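Local atomic coordinates of inositol-1-monophosphatase SuhB (Mycobacterium tuberculosis, PDB entry 2Q74), a protein that probably catalyses the magnesium-dependent dephosphorylation of inositol 1-phosphate to free myo-inositol, the last step of inositol biosynthesis from glucose 6-phosphate. Residues A[18-29]-A[59-70]. Numbering follows the deposited sequence.
Sequences LAAEAAAFVRGR and VDTDTERLLRDR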
ATOM      1  N   LEU A  18     -17.981 -15.686  -7.889  1.00 63.06           N
ATOM      2  CA  LEU A  18     -18.539 -14.358  -8.096  1.00 62.44           C
ATOM      3  C   LEU A  18     -17.498 -13.262  -7.900  1.00 62.06           C
ATOM      4  O   LEU A  18     -17.448 -12.303  -8.684  1.00 61.85           O
ATOM      5  CB  LEU A  18     -19.724 -14.110  -7.172  1.00 62.23           C
ATOM      6  CG  LEU A  18     -21.003 -14.865  -7.487  1.00 61.86           C
ATOM      7  CD1 LEU A  18     -22.127 -14.252  -6.714  1.00 62.09           C
ATOM      8  CD2 LEU A  18     -21.317 -14.826  -8.961  1.00 62.81           C
ATOM      9  N   ALA A  19     -16.674 -13.410  -6.864  1.00 61.34           N
ATOM     10  CA  ALA A  19     -15.596 -12.473  -6.600  1.00 60.90           C
ATOM     11  C   ALA A  19     -14.648 -12.379  -7.808  1.00 60.74           C
ATOM     12  O   ALA A  19     -14.333 -11.266  -8.292  1.00 61.14           O
ATOM     13  CB  ALA A  19     -14.836 -12.883  -5.350  1.00 60.56           C
ATOM     14  N   ALA A  20     -14.225 -13.536  -8.314  1.00 60.13           N
ATOM     15  CA  ALA A  20     -13.287 -13.598  -9.447  1.00 59.89           C
ATOM     16  C   ALA A  20     -13.895 -12.986 -10.701  1.00 59.87           C
ATOM     17  O   ALA A  20     -13.237 -12.203 -11.409  1.00 60.06           O
ATOM     18  CB  ALA A  20     -12.855 -15.025  -9.735  1.00 59.23           C
ATOM     19  N   GLU A  21     -15.144 -13.357 -10.978  1.00 59.68           N
ATOM     20  CA  GLU A  21     -15.899 -12.770 -12.082  1.00 59.75           C
ATOM     21  C   GLU A  21     -15.950 -11.259 -11.997  1.00 58.59           C
ATOM     22  O   GLU A  21     -15.593 -10.569 -12.932  1.00 59.08           O
ATOM     23  CB  GLU A  21     -17.339 -13.265 -12.056  1.00 60.07           C
ATOM     24  CG  GLU A  21     -17.608 -14.552 -12.756  1.00 61.84           C
ATOM     25  CD  GLU A  21     -19.082 -14.866 -12.727  1.00 64.32           C
ATOM     26  OE1 GLU A  21     -19.879 -14.034 -13.222  1.00 67.20           O
ATOM     27  OE2 GLU A  21     -19.448 -15.923 -12.169  1.00 67.74           O
ATOM     28  N   ALA A  22     -16.428 -10.763 -10.866  1.00 57.69           N
ATOM     29  CA  ALA A  22     -16.627  -9.335 -10.655  1.00 57.07           C
ATOM     30  C   ALA A  22     -15.297  -8.572 -10.745  1.00 56.76           C
ATOM     31  O   ALA A  22     -15.242  -7.491 -11.331  1.00 56.84           O
ATOM     32  CB  ALA A  22     -17.322  -9.092  -9.327  1.00 56.53           C
ATOM     33  N   ALA A  23     -14.218  -9.165 -10.236  1.00 56.33           N
ATOM     34  CA  ALA A  23     -12.898  -8.556 -10.342  1.00 55.98           C
ATOM     35  C   ALA A  23     -12.546  -8.358 -11.811  1.00 56.06           C
ATOM     36  O   ALA A  23     -12.132  -7.272 -12.224  1.00 56.28           O
ATOM     37  CB  ALA A  23     -11.852  -9.416  -9.651  1.00 55.74           C
ATOM     38  N   ALA A  24     -12.725  -9.405 -12.603  1.00 55.89           N
ATOM     39  CA  ALA A  24     -12.450  -9.341 -14.039  1.00 56.20           C
ATOM     40  C   ALA A  24     -13.240  -8.216 -14.725  1.00 56.73           C
ATOM     41  O   ALA A  24     -12.753  -7.561 -15.660  1.00 56.72           O
ATOM     42  CB  ALA A  24     -12.778 -10.682 -14.694  1.00 55.28           C
ATOM     43  N   PHE A  25     -14.469  -8.007 -14.263  1.00 57.66           N
ATOM     44  CA  PHE A  25     -15.361  -6.998 -14.843  1.00 58.22           C
ATOM     45  C   PHE A  25     -14.925  -5.598 -14.448  1.00 58.85           C
ATOM     46  O   PHE A  25     -14.904  -4.694 -15.271  1.00 59.24           O
ATOM     47  CB  PHE A  25     -16.782  -7.262 -14.343  1.00 58.54           C
ATOM     48  CG  PHE A  25     -17.804  -6.297 -14.857  1.00 58.15           C
ATOM     49  CD1 PHE A  25     -18.320  -6.431 -16.122  1.00 58.86           C
ATOM     50  CD2 PHE A  25     -18.281  -5.275 -14.049  1.00 58.50           C
ATOM     51  CE1 PHE A  25     -19.298  -5.543 -16.595  1.00 59.33           C
ATOM     52  CE2 PHE A  25     -19.245  -4.387 -14.507  1.00 59.14           C
ATOM     53  CZ  PHE A  25     -19.751  -4.520 -15.782  1.00 59.23           C
ATOM     54  N   VAL A  26     -14.583  -5.425 -13.177  1.00 59.39           N
ATOM     55  CA  VAL A  26     -14.084  -4.144 -12.678  1.00 59.82           C
ATOM     56  C   VAL A  26     -12.814  -3.741 -13.419  1.00 60.59           C
ATOM     57  O   VAL A  26     -12.645  -2.617 -13.844  1.00 60.87           O
ATOM     58  CB  VAL A  26     -13.768  -4.253 -11.158  1.00 59.46           C
ATOM     59  CG1 VAL A  26     -12.981  -3.053 -10.672  1.00 57.66           C
ATOM     60  CG2 VAL A  26     -15.060  -4.434 -10.380  1.00 58.79           C
ATOM     61  N   ARG A  27     -11.920  -4.699 -13.528  1.00 61.75           N
ATOM     62  CA  ARG A  27     -10.628  -4.536 -14.150  1.00 62.64           C
ATOM     63  C   ARG A  27     -10.830  -4.064 -15.591  1.00 63.31           C
ATOM     64  O   ARG A  27     -10.161  -3.144 -16.072  1.00 63.33           O
ATOM     65  CB  ARG A  27      -9.934  -5.890 -14.049  1.00 62.99           C
ATOM     66  CG  ARG A  27      -8.577  -5.998 -14.614  1.00 63.86           C
ATOM     67  CD  ARG A  27      -7.638  -6.780 -13.696  1.00 64.87           C
ATOM     68  NE  ARG A  27      -8.234  -7.879 -12.929  1.00 65.80           N
ATOM     69  CZ  ARG A  27      -8.630  -9.054 -13.418  1.00 66.28           C
ATOM     70  NH1 ARG A  27      -8.565  -9.308 -14.716  1.00 68.99           N
ATOM     71  NH2 ARG A  27      -9.109  -9.984 -12.601  1.00 65.11           N
ATOM     72  N   GLY A  28     -11.814  -4.653 -16.258  1.00 63.98           N
ATOM     73  CA  GLY A  28     -12.147  -4.268 -17.617  1.00 64.09           C
ATOM     74  C   GLY A  28     -12.900  -2.959 -17.743  1.00 64.57           C
ATOM     75  O   GLY A  28     -12.626  -2.156 -18.639  1.00 64.11           O
ATOM     76  N   ARG A  29     -13.874  -2.752 -16.865  1.00 65.26           N
ATOM     77  CA  ARG A  29     -14.671  -1.528 -16.884  1.00 65.86           C
ATOM     78  C   ARG A  29     -13.846  -0.290 -16.537  1.00 66.55           C
ATOM     79  O   ARG A  29     -14.053   0.774 -17.120  1.00 66.42           O
ATOM     80  CB  ARG A  29     -15.852  -1.642 -15.924  1.00 65.86           C
ATOM     81  CG  ARG A  29     -17.058  -2.386 -16.481  1.00 66.77           C
ATOM     82  CD  ARG A  29     -17.732  -1.609 -17.644  1.00 67.81           C
ATOM     83  NE  ARG A  29     -18.356  -0.369 -17.183  1.00 68.17           N
ATOM     84  CZ  ARG A  29     -18.532   0.736 -17.918  1.00 69.07           C
ATOM     85  NH1 ARG A  29     -18.129   0.807 -19.180  1.00 68.67           N
ATOM     86  NH2 ARG A  29     -19.107   1.799 -17.369  1.00 69.48           N
ATOM     87  N   VAL A  59     -18.784   2.407 -12.283  1.00 68.47           N
ATOM     88  CA  VAL A  59     -18.264   1.044 -12.250  1.00 67.86           C
ATOM     89  C   VAL A  59     -18.813   0.284 -11.052  1.00 68.48           C
ATOM     90  O   VAL A  59     -19.112  -0.910 -11.146  1.00 68.06           O
ATOM     91  CB  VAL A  59     -16.741   1.003 -12.198  1.00 67.43           C
ATOM     92  CG1 VAL A  59     -16.288  -0.435 -12.062  1.00 66.30           C
ATOM     93  CG2 VAL A  59     -16.142   1.643 -13.425  1.00 65.55           C
ATOM     94  N   ASP A  60     -18.953   0.999  -9.940  1.00 69.32           N
ATOM     95  CA  ASP A  60     -19.468   0.438  -8.701  1.00 70.25           C
ATOM     96  C   ASP A  60     -20.886  -0.087  -8.918  1.00 70.25           C
ATOM     97  O   ASP A  60     -21.194  -1.223  -8.559  1.00 70.33           O
ATOM     98  CB  ASP A  60     -19.430   1.498  -7.596  1.00 70.62           C
ATOM     99  CG  ASP A  60     -19.606   0.918  -6.224  1.00 72.49           C
ATOM    100  OD1 ASP A  60     -18.771   0.074  -5.815  1.00 75.69           O
ATOM    101  OD2 ASP A  60     -20.571   1.324  -5.537  1.00 76.38           O
ATOM    102  N   THR A  61     -21.727   0.724  -9.546  1.00 70.25           N
ATOM    103  CA  THR A  61     -23.100   0.331  -9.832  1.00 70.31           C
ATOM    104  C   THR A  61     -23.164  -0.832 -10.811  1.00 70.24           C
ATOM    105  O   THR A  61     -23.910  -1.788 -10.605  1.00 70.21           O
ATOM    106  CB  THR A  61     -23.891   1.494 -10.449  1.00 70.32           C
ATOM    107  OG1 THR A  61     -23.658   2.679  -9.686  1.00 70.37           O
ATOM    108  CG2 THR A  61     -25.375   1.170 -10.456  1.00 70.46           C
ATOM    109  N   ASP A  62     -22.392  -0.731 -11.887  1.00 70.07           N
ATOM    110  CA  ASP A  62     -22.381  -1.747 -12.923  1.00 70.06           C
ATOM    111  C   ASP A  62     -22.051  -3.107 -12.324  1.00 69.93           C
ATOM    112  O   ASP A  62     -22.724  -4.104 -12.611  1.00 69.52           O
ATOM    113  CB  ASP A  62     -21.361  -1.393 -14.010  1.00 70.20           C
ATOM    114  CG  ASP A  62     -21.785  -0.183 -14.867  1.00 70.83           C
ATOM    115  OD1 ASP A  62     -22.996   0.112 -14.983  1.00 70.39           O
ATOM    116  OD2 ASP A  62     -20.889   0.472 -15.435  1.00 70.74           O
ATOM    117  N   THR A  63     -21.024  -3.126 -11.473  1.00 69.87           N
ATOM    118  CA  THR A  63     -20.532  -4.358 -10.853  1.00 69.67           C
ATOM    119  C   THR A  63     -21.515  -4.901  -9.822  1.00 70.00           C
ATOM    120  O   THR A  63     -21.659  -6.108  -9.646  1.00 69.50           O
ATOM    121  CB  THR A  63     -19.177  -4.118 -10.167  1.00 69.64           C
ATOM    122  OG1 THR A  63     -18.242  -3.591 -11.106  1.00 68.68           O
ATOM    123  CG2 THR A  63     -18.618  -5.404  -9.593  1.00 69.30           C
ATOM    124  N   GLU A  64     -22.184  -3.990  -9.130  1.00 70.79           N
ATOM    125  CA  GLU A  64     -23.278  -4.351  -8.228  1.00 71.38           C
ATOM    126  C   GLU A  64     -24.397  -5.068  -9.001  1.00 71.11           C
ATOM    127  O   GLU A  64     -24.945  -6.074  -8.527  1.00 70.93           O
ATOM    128  CB  GLU A  64     -23.828  -3.086  -7.559  1.00 71.87           C
ATOM    129  CG  GLU A  64     -24.992  -3.299  -6.588  1.00 73.44           C
ATOM    130  CD  GLU A  64     -24.547  -3.696  -5.207  1.00 74.86           C
ATOM    131  OE1 GLU A  64     -23.597  -4.503  -5.117  1.00 76.96           O
ATOM    132  OE2 GLU A  64     -25.146  -3.198  -4.223  1.00 75.67           O
ATOM    133  N   ARG A  65     -24.720  -4.541 -10.185  1.00 70.59           N
ATOM    134  CA  ARG A  65     -25.706  -5.158 -11.061  1.00 70.97           C
ATOM    135  C   ARG A  65     -25.276  -6.572 -11.487  1.00 69.09           C
ATOM    136  O   ARG A  65     -26.066  -7.506 -11.424  1.00 68.87           O
ATOM    137  CB  ARG A  65     -25.987  -4.273 -12.291  1.00 70.86           C
ATOM    138  CG  ARG A  65     -27.347  -4.547 -12.900  1.00 73.18           C
ATOM    139  CD  ARG A  65     -27.662  -3.695 -14.107  1.00 75.87           C
ATOM    140  NE  ARG A  65     -27.728  -2.265 -13.793  1.00 79.54           N
ATOM    141  CZ  ARG A  65     -26.809  -1.354 -14.123  1.00 81.34           C
ATOM    142  NH1 ARG A  65     -25.711  -1.689 -14.791  1.00 81.78           N
ATOM    143  NH2 ARG A  65     -26.989  -0.084 -13.779  1.00 82.55           N
ATOM    144  N   LEU A  66     -24.023  -6.720 -11.911  1.00 67.44           N
ATOM    145  CA  LEU A  66     -23.475  -8.016 -12.300  1.00 66.62           C
ATOM    146  C   LEU A  66     -23.672  -9.029 -11.197  1.00 66.45           C
ATOM    147  O   LEU A  66     -24.132 -10.136 -11.431  1.00 66.05           O
ATOM    148  CB  LEU A  66     -21.979  -7.886 -12.621  1.00 66.40           C
ATOM    149  CG  LEU A  66     -21.199  -9.107 -13.146  1.00 66.33           C
ATOM    150  CD1 LEU A  66     -19.897  -8.663 -13.790  1.00 64.81           C
ATOM    151  CD2 LEU A  66     -20.914 -10.121 -12.070  1.00 64.28           C
ATOM    152  N   LEU A  67     -23.325  -8.633  -9.983  1.00 66.74           N
ATOM    153  CA  LEU A  67     -23.393  -9.524  -8.827  1.00 66.94           C
ATOM    154  C   LEU A  67     -24.820  -9.900  -8.442  1.00 67.99           C
ATOM    155  O   LEU A  67     -25.083 -11.049  -8.068  1.00 67.73           O
ATOM    156  CB  LEU A  67     -22.699  -8.880  -7.636  1.00 66.37           C
ATOM    157  CG  LEU A  67     -21.178  -8.858  -7.700  1.00 65.26           C
ATOM    158  CD1 LEU A  67     -20.635  -7.931  -6.637  1.00 64.29           C
ATOM    159  CD2 LEU A  67     -20.606 -10.253  -7.529  1.00 64.28           C
ATOM    160  N   ARG A  68     -25.726  -8.929  -8.520  1.00 69.02           N
ATOM    161  CA  ARG A  68     -27.131  -9.171  -8.221  1.00 70.16           C
ATOM    162  C   ARG A  68     -27.763 -10.137  -9.218  1.00 70.76           C
ATOM    163  O   ARG A  68     -28.484 -11.049  -8.819  1.00 70.71           O
ATOM    164  CB  ARG A  68     -27.905  -7.853  -8.193  1.00 70.18           C
ATOM    165  CG  ARG A  68     -27.644  -7.021  -6.932  1.00 70.89           C
ATOM    166  CD  ARG A  68     -28.464  -5.727  -6.905  1.00 71.53           C
ATOM    167  NE  ARG A  68     -28.166  -4.918  -5.719  1.00 72.75           N
ATOM    168  CZ  ARG A  68     -28.698  -5.096  -4.506  1.00 73.05           C
ATOM    169  NH1 ARG A  68     -29.587  -6.059  -4.276  1.00 72.88           N
ATOM    170  NH2 ARG A  68     -28.335  -4.295  -3.511  1.00 73.56           N
ATOM    171  N   ASP A  69     -27.482  -9.935 -10.506  1.00 71.46           N
ATOM    172  CA  ASP A  69     -27.994 -10.799 -11.562  1.00 71.90           C
ATOM    173  C   ASP A  69     -27.457 -12.206 -11.391  1.00 71.56           C
ATOM    174  O   ASP A  69     -28.215 -13.159 -11.390  1.00 71.96           O
ATOM    175  CB  ASP A  69     -27.618 -10.257 -12.948  1.00 72.22           C
ATOM    176  CG  ASP A  69     -28.285  -8.914 -13.259  1.00 73.76           C
ATOM    177  OD1 ASP A  69     -29.327  -8.604 -12.647  1.00 76.66           O
ATOM    178  OD2 ASP A  69     -27.769  -8.161 -14.119  1.00 75.10           O
ATOM    179  N   ARG A  70     -26.152 -12.333 -11.218  1.00 71.14           N
ATOM    180  CA  ARG A  70     -25.538 -13.648 -11.091  1.00 70.85           C
ATOM    181  C   ARG A  70     -26.055 -14.395  -9.864  1.00 71.74           C
ATOM    182  O   ARG A  70     -26.182 -15.616  -9.867  1.00 71.65           O
ATOM    183  CB  ARG A  70     -24.015 -13.519 -11.047  1.00 70.23           C
ATOM    184  CG  ARG A  70     -23.391 -13.080 -12.373  1.00 67.52           C
ATOM    185  CD  ARG A  70     -23.403 -14.194 -13.390  1.00 62.95           C
ATOM    186  NE  ARG A  70     -22.535 -15.292 -12.975  1.00 61.76           N
ATOM    187  CZ  ARG A  70     -22.821 -16.582 -13.093  1.00 59.70           C
ATOM    188  NH1 ARG A  70     -23.982 -16.980 -13.584  1.00 60.27           N
ATOM    189  NH2 ARG A  70     -21.946 -17.486 -12.702  1.00 58.56           N
TER
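Ala22 packs against Thr63 and Leu67 where two antiparallel helices of the inositol monophosphatase fold, an alpha-beta-alpha-beta-alpha sandwich, lie side by side as part of one outer helical layer. The local axes of 18-29 and 59-70 come within 10.0 Å at 151° between their N-to-C directions. The buried side of the interface is apolar, with a small residue, Ala22, at its centre and leucine and valine branches around it: Ala22 CB lies 3.9 Å from Leu67 CD2, and it touches the methyl of Thr63 as well. Leu67 CD2 also meets Leu18 CB, and Val26 sits beside Val59. Beneath this seam Ala22 touches Val121 and Leu67 touches Ile123, both of strand 120-127, so the pair is seated on the large sheet. Val59 lies near Ile106, a substrate-binding residue by similarity.

The outer side is less buried and combines a ring contact with two salt bridges. Phe25 turns its ring to helix 59-70 because chi1 of 180° sets CG opposite the backbone nitrogen; Leu66 CD1 lies over one face, 3.8 Å from the centroid, a CH-pi contact, while Asp62 CB and Thr63 OG1 lie at the ring edge. A salt bridge lies toward each end of the interface. At one, both bonds from Arg29 to Asp62 OD2 are weak, although NH2 of Arg29 comes within 2.9 Å of that oxygen; Asp62 OD1 is bridged to Arg65, making a three-residue network. At the other, Arg70 grips Glu21 side-on: NE of Arg70 reaches Glu21 OE1 at 2.9 Å on its syn lone pair, and NH2 of Arg70 reaches Glu21 OE2 at 3.0 Å.

Thr63 OG1 spends its proton within its own helix, on Val59 O at 2.8 Å, and Thr63 N approaches that carbonyl oxygen from the opposite face of its plane.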